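Local coordinates for protein computational Design of Enzyme (Synthetic construct, PDB 3TP4) that is a computationally designed protein, probably intended to display an activated serine within a catalytic triad on a glycosyl hydrolase-type barrel scaffold, at residues V169-H174 and A279-G284; A185-P190 and W217-G222. One frame throughout, in Å; residues are numbered along the deposited sequence.

Contact 1 of 2, residues V169-H174 and A279-G284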
ATOM      1  N   VAL A 169       1.989  -5.694  -5.992  1.00 24.43           N
ATOM      2  CA  VAL A 169       2.015  -4.366  -5.394  1.00 25.09           C
ATOM      3  C   VAL A 169       1.292  -4.472  -4.064  1.00 28.80           C
ATOM      4  O   VAL A 169       0.061  -4.604  -4.021  1.00 23.89           O
ATOM      5  CB  VAL A 169       1.315  -3.335  -6.297  1.00 24.01           C
ATOM      6  CG1 VAL A 169       1.375  -1.947  -5.663  1.00 21.65           C
ATOM      7  CG2 VAL A 169       1.956  -3.336  -7.676  1.00 23.27           C
ATOM      8  N   PHE A 170       2.067  -4.479  -2.986  1.00 26.23           N
ATOM      9  CA  PHE A 170       1.535  -4.712  -1.648  1.00 28.27           C
ATOM     10  C   PHE A 170       1.337  -3.387  -0.938  1.00 24.75           C
ATOM     11  O   PHE A 170       2.268  -2.594  -0.846  1.00 25.61           O
ATOM     12  CB  PHE A 170       2.508  -5.574  -0.828  1.00 23.01           C
ATOM     13  CG  PHE A 170       2.070  -5.791   0.580  1.00 25.44           C
ATOM     14  CD1 PHE A 170       0.839  -6.377   0.853  1.00 27.73           C
ATOM     15  CD2 PHE A 170       2.886  -5.418   1.640  1.00 24.73           C
ATOM     16  CE1 PHE A 170       0.429  -6.586   2.154  1.00 27.83           C
ATOM     17  CE2 PHE A 170       2.482  -5.625   2.946  1.00 27.08           C
ATOM     18  CZ  PHE A 170       1.256  -6.207   3.205  1.00 26.05           C
ATOM     19  N   ARG A 171       0.125  -3.155  -0.446  1.00 20.04           N
ATOM     20  CA  ARG A 171      -0.225  -1.903   0.203  1.00 22.07           C
ATOM     21  C   ARG A 171      -0.587  -2.150   1.660  1.00 24.60           C
ATOM     22  O   ARG A 171      -1.744  -2.447   1.980  1.00 26.29           O
ATOM     23  CB  ARG A 171      -1.410  -1.244  -0.501  1.00 25.36           C
ATOM     24  CG  ARG A 171      -1.822   0.069   0.138  1.00 29.89           C
ATOM     25  CD  ARG A 171      -3.017   0.694  -0.571  1.00 25.29           C
ATOM     26  NE  ARG A 171      -3.300   2.019  -0.026  1.00 21.48           N
ATOM     27  CZ  ARG A 171      -4.302   2.796  -0.423  1.00 23.45           C
ATOM     28  NH1 ARG A 171      -5.128   2.390  -1.391  1.00 21.75           N
ATOM     29  NH2 ARG A 171      -4.470   3.979   0.152  1.00 21.38           N
ATOM     30  N   PRO A 172       0.399  -2.015   2.556  1.00 26.65           N
ATOM     31  CA  PRO A 172       0.161  -2.366   3.965  1.00 31.44           C
ATOM     32  C   PRO A 172      -0.478  -1.254   4.810  1.00 30.00           C
ATOM     33  O   PRO A 172       0.083  -0.165   4.940  1.00 27.91           O
ATOM     34  CB  PRO A 172       1.566  -2.695   4.482  1.00 28.95           C
ATOM     35  CG  PRO A 172       2.481  -1.881   3.637  1.00 22.47           C
ATOM     36  CD  PRO A 172       1.821  -1.732   2.275  1.00 21.87           C
ATOM     37  N   TRP A 173      -1.649  -1.552   5.374  1.00 26.98           N
ATOM     38  CA  TRP A 173      -2.317  -0.717   6.382  1.00 23.65           C
ATOM     39  C   TRP A 173      -2.929   0.568   5.838  1.00 26.51           C
ATOM     40  O   TRP A 173      -2.372   1.662   6.007  1.00 26.88           O
ATOM     41  CB  TRP A 173      -1.375  -0.427   7.561  1.00 26.88           C
ATOM     42  CG  TRP A 173      -0.597  -1.640   7.980  1.00 28.97           C
ATOM     43  CD1 TRP A 173       0.760  -1.740   8.107  1.00 30.00           C
ATOM     44  CD2 TRP A 173      -1.127  -2.935   8.299  1.00 25.66           C
ATOM     45  NE1 TRP A 173       1.105  -3.017   8.485  1.00 28.85           N
ATOM     46  CE2 TRP A 173      -0.033  -3.767   8.621  1.00 27.03           C
ATOM     47  CE3 TRP A 173      -2.418  -3.466   8.362  1.00 26.78           C
ATOM     48  CZ2 TRP A 173      -0.192  -5.104   8.995  1.00 33.74           C
ATOM     49  CZ3 TRP A 173      -2.577  -4.802   8.715  1.00 29.90           C
ATOM     50  CH2 TRP A 173      -1.469  -5.603   9.034  1.00 37.75           C
ATOM     51  N   HIS A 174      -4.083   0.429   5.184  1.00 26.08           N
ATOM     52  CA  HIS A 174      -4.820   1.578   4.674  1.00 25.59           C
ATOM     53  C   HIS A 174      -6.290   1.505   5.126  1.00 25.01           C
ATOM     54  O   HIS A 174      -6.819   0.426   5.390  1.00 24.74           O
ATOM     55  CB  HIS A 174      -4.719   1.658   3.139  1.00 20.54           C
ATOM     56  CG  HIS A 174      -5.316   0.475   2.442  1.00 29.74           C
ATOM     57  ND1 HIS A 174      -6.520   0.534   1.773  1.00 33.68           N
ATOM     58  CD2 HIS A 174      -4.895  -0.810   2.348  1.00 28.94           C
ATOM     59  CE1 HIS A 174      -6.805  -0.658   1.275  1.00 29.18           C
ATOM     60  NE2 HIS A 174      -5.838  -1.491   1.615  1.00 31.00           N
ATOM     61  N   ALA A 279       0.095   6.541  -8.481  1.00 21.85           N
ATOM     62  CA  ALA A 279      -1.075   5.867  -9.043  1.00 24.15           C
ATOM     63  C   ALA A 279      -2.330   6.363  -8.341  1.00 24.40           C
ATOM     64  O   ALA A 279      -2.277   6.749  -7.175  1.00 25.59           O
ATOM     65  CB  ALA A 279      -0.950   4.359  -8.885  1.00 21.95           C
ATOM     66  N   PHE A 280      -3.446   6.378  -9.061  1.00 18.92           N
ATOM     67  CA  PHE A 280      -4.749   6.732  -8.487  1.00 22.40           C
ATOM     68  C   PHE A 280      -5.306   5.460  -7.818  1.00 21.59           C
ATOM     69  O   PHE A 280      -6.218   4.811  -8.333  1.00 25.96           O
ATOM     70  CB  PHE A 280      -5.667   7.230  -9.619  1.00 22.49           C
ATOM     71  CG  PHE A 280      -6.969   7.865  -9.159  1.00 25.81           C
ATOM     72  CD1 PHE A 280      -7.317   7.928  -7.811  1.00 22.47           C
ATOM     73  CD2 PHE A 280      -7.861   8.379 -10.103  1.00 20.55           C
ATOM     74  CE1 PHE A 280      -8.544   8.504  -7.406  1.00 24.77           C
ATOM     75  CE2 PHE A 280      -9.080   8.950  -9.719  1.00 24.96           C
ATOM     76  CZ  PHE A 280      -9.426   9.019  -8.376  1.00 22.38           C
ATOM     77  N   THR A 281      -4.737   5.099  -6.670  1.00 23.17           N
ATOM     78  CA  THR A 281      -4.933   3.760  -6.109  1.00 21.70           C
ATOM     79  C   THR A 281      -6.385   3.352  -5.940  1.00 24.67           C
ATOM     80  O   THR A 281      -6.735   2.198  -6.167  1.00 25.42           O
ATOM     81  CB  THR A 281      -4.152   3.552  -4.778  1.00 23.40           C
ATOM     82  OG1 THR A 281      -4.273   4.717  -3.944  1.00 21.83           O
ATOM     83  CG2 THR A 281      -2.681   3.280  -5.080  1.00 22.81           C
ATOM     84  N   ARG A 282      -7.236   4.284  -5.538  1.00 21.61           N
ATOM     85  CA  ARG A 282      -8.645   3.962  -5.400  1.00 23.50           C
ATOM     86  C   ARG A 282      -9.539   5.063  -5.931  1.00 23.11           C
ATOM     87  O   ARG A 282      -9.376   6.240  -5.582  1.00 22.58           O
ATOM     88  CB  ARG A 282      -8.985   3.674  -3.936  1.00 21.82           C
ATOM     89  CG  ARG A 282      -8.327   2.433  -3.388  1.00 24.90           C
ATOM     90  CD  ARG A 282      -8.805   2.173  -1.962  1.00 32.15           C
ATOM     91  NE  ARG A 282     -10.109   1.505  -1.934  1.00 38.42           N
ATOM     92  CZ  ARG A 282     -10.700   1.089  -0.816  1.00 45.19           C
ATOM     93  NH1 ARG A 282     -10.109   1.284   0.362  1.00 45.79           N
ATOM     94  NH2 ARG A 282     -11.873   0.478  -0.868  1.00 40.47           N
ATOM     95  N   PHE A 283     -10.482   4.672  -6.779  1.00 20.74           N
ATOM     96  CA  PHE A 283     -11.462   5.602  -7.314  1.00 23.63           C
ATOM     97  C   PHE A 283     -12.803   4.899  -7.445  1.00 23.70           C
ATOM     98  O   PHE A 283     -12.858   3.675  -7.588  1.00 28.61           O
ATOM     99  CB  PHE A 283     -11.011   6.155  -8.673  1.00 23.16           C
ATOM    100  CG  PHE A 283     -11.449   5.323  -9.861  1.00 20.64           C
ATOM    101  CD1 PHE A 283     -10.791   4.144 -10.189  1.00 19.82           C
ATOM    102  CD2 PHE A 283     -12.508   5.733 -10.656  1.00 26.26           C
ATOM    103  CE1 PHE A 283     -11.173   3.397 -11.297  1.00 20.99           C
ATOM    104  CE2 PHE A 283     -12.910   4.983 -11.759  1.00 27.54           C
ATOM    105  CZ  PHE A 283     -12.241   3.812 -12.082  1.00 22.02           C
ATOM    106  N   GLY A 284     -13.886   5.669  -7.425  1.00 26.15           N
ATOM    107  CA  GLY A 284     -15.203   5.084  -7.637  1.00 25.19           C
ATOM    108  C   GLY A 284     -16.337   6.027  -7.266  1.00 28.26           C
ATOM    109  O   GLY A 284     -16.102   7.093  -6.700  1.00 27.77           O
TER
HETATM  110  O   HOH W   1      -8.026   2.912   1.070  1.00 32.62           O

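Contact 2 of 2, residues A185-P190 and W217-G222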
ATOM      1  N   ALA A 185      -6.376   7.135  13.090  1.00 33.90           N
ATOM      2  CA  ALA A 185      -5.308   6.818  14.039  1.00 35.57           C
ATOM      3  C   ALA A 185      -3.936   7.229  13.499  1.00 28.28           C
ATOM      4  O   ALA A 185      -3.093   7.732  14.238  1.00 27.36           O
ATOM      5  CB  ALA A 185      -5.328   5.339  14.406  1.00 35.22           C
ATOM      6  N   ALA A 186      -3.725   7.034  12.202  1.00 26.23           N
ATOM      7  CA  ALA A 186      -2.438   7.367  11.586  1.00 25.32           C
ATOM      8  C   ALA A 186      -2.192   8.871  11.574  1.00 32.05           C
ATOM      9  O   ALA A 186      -1.077   9.346  11.838  1.00 29.25           O
ATOM     10  CB  ALA A 186      -2.348   6.777  10.151  1.00 25.01           C
ATOM     11  N   TYR A 187      -3.233   9.633  11.268  1.00 29.72           N
ATOM     12  CA  TYR A 187      -3.116  11.085  11.316  1.00 28.10           C
ATOM     13  C   TYR A 187      -2.940  11.584  12.756  1.00 24.36           C
ATOM     14  O   TYR A 187      -2.232  12.570  13.007  1.00 29.66           O
ATOM     15  CB  TYR A 187      -4.328  11.734  10.641  1.00 29.57           C
ATOM     16  CG  TYR A 187      -4.174  11.773   9.143  1.00 26.31           C
ATOM     17  CD1 TYR A 187      -4.578  10.703   8.359  1.00 29.78           C
ATOM     18  CD2 TYR A 187      -3.567  12.853   8.524  1.00 29.28           C
ATOM     19  CE1 TYR A 187      -4.421  10.729   6.990  1.00 34.19           C
ATOM     20  CE2 TYR A 187      -3.402  12.887   7.156  1.00 35.92           C
ATOM     21  CZ  TYR A 187      -3.832  11.823   6.396  1.00 35.39           C
ATOM     22  OH  TYR A 187      -3.670  11.851   5.033  1.00 42.34           O
ATOM     23  N   GLY A 188      -3.582  10.896  13.694  1.00 30.74           N
ATOM     24  CA  GLY A 188      -3.479  11.268  15.097  1.00 35.16           C
ATOM     25  C   GLY A 188      -2.097  11.005  15.669  1.00 37.55           C
ATOM     26  O   GLY A 188      -1.618  11.760  16.518  1.00 38.60           O
ATOM     27  N   SER A 189      -1.450   9.944  15.191  1.00 32.40           N
ATOM     28  CA  SER A 189      -0.098   9.599  15.640  1.00 31.27           C
ATOM     29  C   SER A 189       0.765   9.135  14.465  1.00 25.51           C
ATOM     30  O   SER A 189       0.995   7.937  14.287  1.00 24.75           O
ATOM     31  CB  SER A 189      -0.151   8.507  16.705  1.00 36.30           C
ATOM     32  OG  SER A 189       1.119   8.365  17.320  1.00 37.37           O
ATOM     33  N   PRO A 190       1.226  10.085  13.649  1.00 24.92           N
ATOM     34  CA  PRO A 190       1.872   9.719  12.382  1.00 31.63           C
ATOM     35  C   PRO A 190       3.209   9.017  12.591  1.00 33.45           C
ATOM     36  O   PRO A 190       3.588   8.180  11.774  1.00 29.51           O
ATOM     37  CB  PRO A 190       2.065  11.063  11.679  1.00 26.33           C
ATOM     38  CG  PRO A 190       1.983  12.097  12.759  1.00 29.32           C
ATOM     39  CD  PRO A 190       1.037  11.538  13.783  1.00 28.89           C
ATOM     40  N   TRP A 217       1.745   3.011  -0.756  1.00 24.11           N
ATOM     41  CA  TRP A 217       1.218   3.804   0.347  1.00 25.02           C
ATOM     42  C   TRP A 217       0.355   4.909  -0.241  1.00 24.64           C
ATOM     43  O   TRP A 217       0.799   5.641  -1.119  1.00 22.14           O
ATOM     44  CB  TRP A 217       2.361   4.438   1.139  1.00 20.45           C
ATOM     45  CG  TRP A 217       1.954   5.605   2.026  1.00 24.77           C
ATOM     46  CD1 TRP A 217       1.461   5.537   3.312  1.00 21.27           C
ATOM     47  CD2 TRP A 217       2.031   7.003   1.699  1.00 25.25           C
ATOM     48  NE1 TRP A 217       1.240   6.822   3.801  1.00 22.71           N
ATOM     49  CE2 TRP A 217       1.574   7.729   2.826  1.00 22.32           C
ATOM     50  CE3 TRP A 217       2.439   7.713   0.559  1.00 26.60           C
ATOM     51  CZ2 TRP A 217       1.521   9.124   2.840  1.00 21.82           C
ATOM     52  CZ3 TRP A 217       2.379   9.089   0.576  1.00 28.64           C
ATOM     53  CH2 TRP A 217       1.926   9.785   1.711  1.00 20.88           C
ATOM     54  N   GLY A 218      -0.878   5.018   0.232  1.00 19.12           N
ATOM     55  CA  GLY A 218      -1.740   6.135  -0.131  1.00 22.92           C
ATOM     56  C   GLY A 218      -2.473   6.587   1.118  1.00 23.13           C
ATOM     57  O   GLY A 218      -3.082   5.762   1.800  1.00 24.36           O
ATOM     58  N   PRO A 219      -2.407   7.890   1.441  1.00 23.38           N
ATOM     59  CA  PRO A 219      -2.911   8.329   2.745  1.00 25.99           C
ATOM     60  C   PRO A 219      -4.395   8.698   2.742  1.00 28.38           C
ATOM     61  O   PRO A 219      -4.916   9.075   3.789  1.00 26.66           O
ATOM     62  CB  PRO A 219      -2.058   9.560   3.041  1.00 21.18           C
ATOM     63  CG  PRO A 219      -1.806  10.148   1.694  1.00 26.17           C
ATOM     64  CD  PRO A 219      -1.669   8.960   0.748  1.00 22.64           C
ATOM     65  N   GLY A 220      -5.056   8.585   1.594  1.00 23.26           N
ATOM     66  CA  GLY A 220      -6.455   8.973   1.487  1.00 27.36           C
ATOM     67  C   GLY A 220      -6.655   9.882   0.282  1.00 28.48           C
ATOM     68  O   GLY A 220      -5.961   9.739  -0.719  1.00 24.26           O
ATOM     69  N   GLY A 221      -7.593  10.821   0.380  1.00 23.92           N
ATOM     70  CA  GLY A 221      -7.845  11.758  -0.703  1.00 22.54           C
ATOM     71  C   GLY A 221      -8.475  13.056  -0.242  1.00 28.80           C
ATOM     72  O   GLY A 221      -8.773  13.227   0.941  1.00 27.24           O
ATOM     73  N   GLY A 222      -8.685  13.966  -1.193  1.00 27.22           N
ATOM     74  CA  GLY A 222      -9.263  15.265  -0.911  1.00 20.42           C
ATOM     75  C   GLY A 222      -8.317  16.139  -0.119  1.00 24.92           C
ATOM     76  O   GLY A 222      -8.668  16.617   0.961  1.00 27.67           O
TER

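Contact 1 of 2, residues V169-H174 and A279-G284
Arg171 reaches across the inside of a TIM barrel to Thr281 and Arg282, joining strand 168-174 to the non-adjacent strand region around 279-284. From CB the chain runs straight out, CG anti to the backbone N (chi1 180°), and no kink follows before NE, which carries the guanidinium clear of its own strand. CD lies 3.7 Å above the ring plane of His174, displaced toward the rim. Further out, CG of His174 sits 3.5 Å above one face of the Arg171 guanidinium, so ring and arginine overlap. At the tip, NH1 comes 3.6 Å from Thr281 OG1 and 3.7 Å from Arg282 CD, touching without bonding. NH2 makes a salt bridge to Asp246. Asp246 also bonds Thr281 OG1, so one carboxylate holds both sides, and its charge probably eases having the two arginines close. Arg282, whose side chain passes near the probable designed triad of Ser70, His37 and Glu320, meets His174 with guanidinium and ring planes 84° apart. A water lying at the edge of both groups spans them, 2.9 Å from His174 ND1 and accepting from Arg282 NH1 at 2.7 Å.

Contact 2 of 2, residues A185-P190 and W217-G222
Tyr187 and Pro219 make up this buried contact, in which the short helix 184-188, in the connection after strand 168-174 of the barrel, meets the loop that follows strand 213-217. The polar part is an approach of the phenol to the backbone: Tyr187 OH stands 3.3 Å from Pro219 O, a long and at best possible hydrogen bond. That carbonyl oxygen lies at the ring edge, in its plane, with Tyr187 CE1 3.6 Å away from Pro219 O. The hydroxyl also touches a proline carbon, Tyr187 OH to Pro219 CB at 3.4 Å. The apolar part is slighter, Tyr187 CZ lying 4.4 Å from Pro219 CB. With CG beside the backbone N (chi1 -82°), the ring extends from the helix so that its hydroxyl end meets the proline. Stacking adds a third tie: Trp182 packs against the Tyr187 ring and gives its NE1 proton to Gly221 O, gripping the loop a second time. Behind the proline, CD rests 3.7 Å above the Trp217 ring plane. Replacing Tyr187 with an alanine would probably open a gap beside Pro219 and strip Trp182 of its stacking partner. The phenol proton may be divided between Pro219 O and another acceptor, so this polar link to the loop is probably weak.

Contact 1 lies near the middle of the chain, within the barrel, and contact 2 about 13 Å away between centres, where helix 184-188 meets the loop that follows strand 213-217. Both are small; both touching residues of contact 2 are buried, whereas in contact 1 His174 and Arg282 are partly exposed. Contact 1 is tied through Asp246 and a water, with only van der Waals touches made directly, whereas contact 2 relies on an aromatic edge and a proline. They hold different elements, though strand 168-174 is followed in the chain by helix 184-188, and contact 2 falls between the segments of contact 1 in sequence. A probable hydrogen bond of 2.8 Å from Arg171 NH2 to Gly218 O links them directly.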